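Local coordinates for protein S.cerevisiae chromosome XVI reading frame ORF YPL253c (Saccharomyces cerevisiae, PDB 2O0A) that partners the minus-end-directed motor Kar3, recruiting it to microtubules and the spindle pole body, through a kinesin-like domain without a nucleotide-binding site, at residues D119-Y122 with Q123-Y126. Residues are numbered along the deposited sequence; the frame is centred on the assembly and turned at random.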
ATOM      1  N   ASP A 119     -21.359  -4.864  -1.821  1.00 19.02           N
ATOM      2  CA  ASP A 119     -21.955  -3.661  -2.407  1.00 19.02           C
ATOM      3  C   ASP A 119     -20.965  -2.707  -3.103  1.00 18.23           C
ATOM      4  O   ASP A 119     -21.307  -1.569  -3.441  1.00 19.18           O
ATOM      5  CB  ASP A 119     -22.822  -2.929  -1.364  1.00 19.61           C
ATOM      6  CG  ASP A 119     -22.014  -2.370  -0.195  0.50 20.58           C
ATOM      7  OD1 ASP A 119     -20.844  -2.760  -0.027  1.00 23.94           O
ATOM      8  OD2 ASP A 119     -22.557  -1.533   0.567  0.50 22.09           O
ATOM      9  N   THR A 120     -19.744  -3.162  -3.353  1.00 16.65           N
ATOM     10  CA  THR A 120     -18.802  -2.280  -4.036  1.00 15.92           C
ATOM     11  C   THR A 120     -18.994  -2.324  -5.536  1.00 16.05           C
ATOM     12  O   THR A 120     -19.495  -3.316  -6.098  1.00 15.77           O
ATOM     13  CB  THR A 120     -17.325  -2.591  -3.704  1.00 15.79           C
ATOM     14  OG1 THR A 120     -16.958  -3.825  -4.328  1.00 15.41           O
ATOM     15  CG2 THR A 120     -17.107  -2.670  -2.200  1.00 16.29           C
ATOM     16  N   ILE A 121     -18.588  -1.243  -6.184  1.00 16.43           N
ATOM     17  CA  ILE A 121     -18.628  -1.183  -7.618  1.00 17.17           C
ATOM     18  C   ILE A 121     -17.700  -2.243  -8.211  1.00 16.77           C
ATOM     19  O   ILE A 121     -17.944  -2.755  -9.300  1.00 17.49           O
ATOM     20  CB  ILE A 121     -18.283   0.225  -8.156  1.00 18.63           C
ATOM     21  CG1 ILE A 121     -18.550   0.306  -9.667  1.00 21.15           C
ATOM     22  CG2 ILE A 121     -16.859   0.620  -7.793  1.00 18.41           C
ATOM     23  CD1 ILE A 121     -19.986  -0.079 -10.073  1.00 25.23           C
ATOM     24  N   TYR A 122     -16.654  -2.600  -7.467  1.00 15.60           N
ATOM     25  CA  TYR A 122     -15.660  -3.547  -7.981  1.00 15.80           C
ATOM     26  C   TYR A 122     -16.244  -4.933  -8.076  1.00 16.02           C
ATOM     27  O   TYR A 122     -15.980  -5.639  -9.047  1.00 16.25           O
ATOM     28  CB  TYR A 122     -14.364  -3.503  -7.138  1.00 15.63           C
ATOM     29  CG  TYR A 122     -13.973  -2.072  -6.935  1.00 15.57           C
ATOM     30  CD1 TYR A 122     -13.640  -1.261  -8.028  1.00 17.31           C
ATOM     31  CD2 TYR A 122     -14.034  -1.485  -5.673  1.00 15.85           C
ATOM     32  CE1 TYR A 122     -13.337   0.083  -7.863  1.00 17.00           C
ATOM     33  CE2 TYR A 122     -13.728  -0.127  -5.502  1.00 15.99           C
ATOM     34  CZ  TYR A 122     -13.380   0.640  -6.596  1.00 16.54           C
ATOM     35  OH  TYR A 122     -13.114   1.973  -6.425  1.00 17.47           O
ATOM     36  N   GLN A 123     -17.080  -5.303  -7.105  1.00 16.42           N
ATOM     37  CA  GLN A 123     -17.820  -6.577  -7.163  1.00 16.76           C
ATOM     38  C   GLN A 123     -18.834  -6.613  -8.313  1.00 17.39           C
ATOM     39  O   GLN A 123     -19.137  -7.688  -8.839  1.00 17.83           O
ATOM     40  CB  GLN A 123     -18.517  -6.854  -5.832  1.00 16.24           C
ATOM     41  CG  GLN A 123     -17.593  -7.315  -4.710  1.00 16.36           C
ATOM     42  CD  GLN A 123     -17.128  -8.762  -4.887  1.00 17.16           C
ATOM     43  OE1 GLN A 123     -17.267  -9.345  -5.973  1.00 19.47           O
ATOM     44  NE2 GLN A 123     -16.588  -9.345  -3.828  1.00 17.34           N
ATOM     45  N   LYS A 124     -19.348  -5.453  -8.718  1.00 18.09           N
ATOM     46  CA  LYS A 124     -20.289  -5.419  -9.851  1.00 18.84           C
ATOM     47  C   LYS A 124     -19.622  -5.724 -11.173  1.00 18.73           C
ATOM     48  O   LYS A 124     -20.230  -6.342 -12.054  1.00 20.36           O
ATOM     49  CB  LYS A 124     -21.010  -4.076  -9.933  1.00 19.00           C
ATOM     50  CG  LYS A 124     -21.862  -3.820  -8.720  1.00 21.61           C
ATOM     51  CD  LYS A 124     -22.644  -2.525  -8.847  0.10 19.64           C
ATOM     52  CE  LYS A 124     -23.123  -2.029  -7.489  0.10 19.36           C
ATOM     53  NZ  LYS A 124     -23.902  -3.051  -6.735  0.10 18.23           N
ATOM     54  N   GLN A 125     -18.364  -5.314 -11.286  1.00 18.20           N
ATOM     55  CA  GLN A 125     -17.615  -5.369 -12.527  1.00 17.04           C
ATOM     56  C   GLN A 125     -16.675  -6.573 -12.632  1.00 16.22           C
ATOM     57  O   GLN A 125     -16.288  -6.945 -13.742  1.00 16.30           O
ATOM     58  CB  GLN A 125     -16.795  -4.095 -12.689  1.00 17.44           C
ATOM     59  CG  GLN A 125     -17.573  -2.784 -12.635  1.00 20.79           C
ATOM     60  CD  GLN A 125     -16.627  -1.603 -12.553  1.00 23.94           C
ATOM     61  OE1 GLN A 125     -16.114  -1.270 -11.483  0.50 25.97           O
ATOM     62  NE2 GLN A 125     -16.361  -0.986 -13.690  1.00 27.14           N
ATOM     63  N   TYR A 126     -16.301  -7.147 -11.493  1.00 14.77           N
ATOM     64  CA  TYR A 126     -15.247  -8.175 -11.453  1.00 14.68           C
ATOM     65  C   TYR A 126     -15.580  -9.301 -10.507  1.00 14.19           C
ATOM     66  O   TYR A 126     -16.256  -9.094  -9.487  1.00 13.89           O
ATOM     67  CB  TYR A 126     -13.918  -7.578 -10.954  1.00 14.21           C
ATOM     68  CG  TYR A 126     -13.420  -6.413 -11.759  1.00 15.28           C
ATOM     69  CD1 TYR A 126     -12.659  -6.607 -12.910  1.00 15.34           C
ATOM     70  CD2 TYR A 126     -13.698  -5.099 -11.352  1.00 15.15           C
ATOM     71  CE1 TYR A 126     -12.203  -5.524 -13.661  1.00 15.87           C
ATOM     72  CE2 TYR A 126     -13.230  -4.023 -12.067  1.00 16.02           C
ATOM     73  CZ  TYR A 126     -12.501  -4.231 -13.230  1.00 15.06           C
ATOM     74  OH  TYR A 126     -12.051  -3.143 -13.950  1.00 18.44           O
TER
HETATM   75  O   HOH W   1     -21.826  -4.665  -5.721  1.00 26.87           O
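Thr120 OG1 is shared by several groups: as the N-cap of the short helix 121-125 it accepts the backbone N-H of Gln123 (OG1 to N 3.1 Å, 160° at the hydrogen), and it is also hydrogen-bonded to Leu115 O. With chi1 at 71°, OG1 sits between the residue's own N and carbonyl carbon, facing the first turn; threonine suits the place because one small hydroxyl can both accept and donate. A valine here would probably cost Gln123 N its cap and Leu115 O the hydroxyl it meets, fraying the helix start. Thr120 O receives a weak bond from Lys124 N and a water at 2.7 Å, which in turn accepts from Lys124 NZ, 2.8 Å away. Lysine fits because its aliphatic part can cross Ile121 at about a right angle, CD lying 3.8 Å from Ile121 CD1, while its charged end reaches the water. Tyr122 O takes Gln125 N from above its carbonyl plane and, weakly, Tyr126 N (2.9 Å), while lying in plane at the Tyr126 ring edge, 3.3 Å from CD2. Tyrosine suits the buried side: the Tyr122 ring meets His84 edge-to-face and Phe114 at about 60°, and OH bonds Asp85. Capping and buried tyrosine thus probably anchor this turn before strand 126-136 of the motor-like fold.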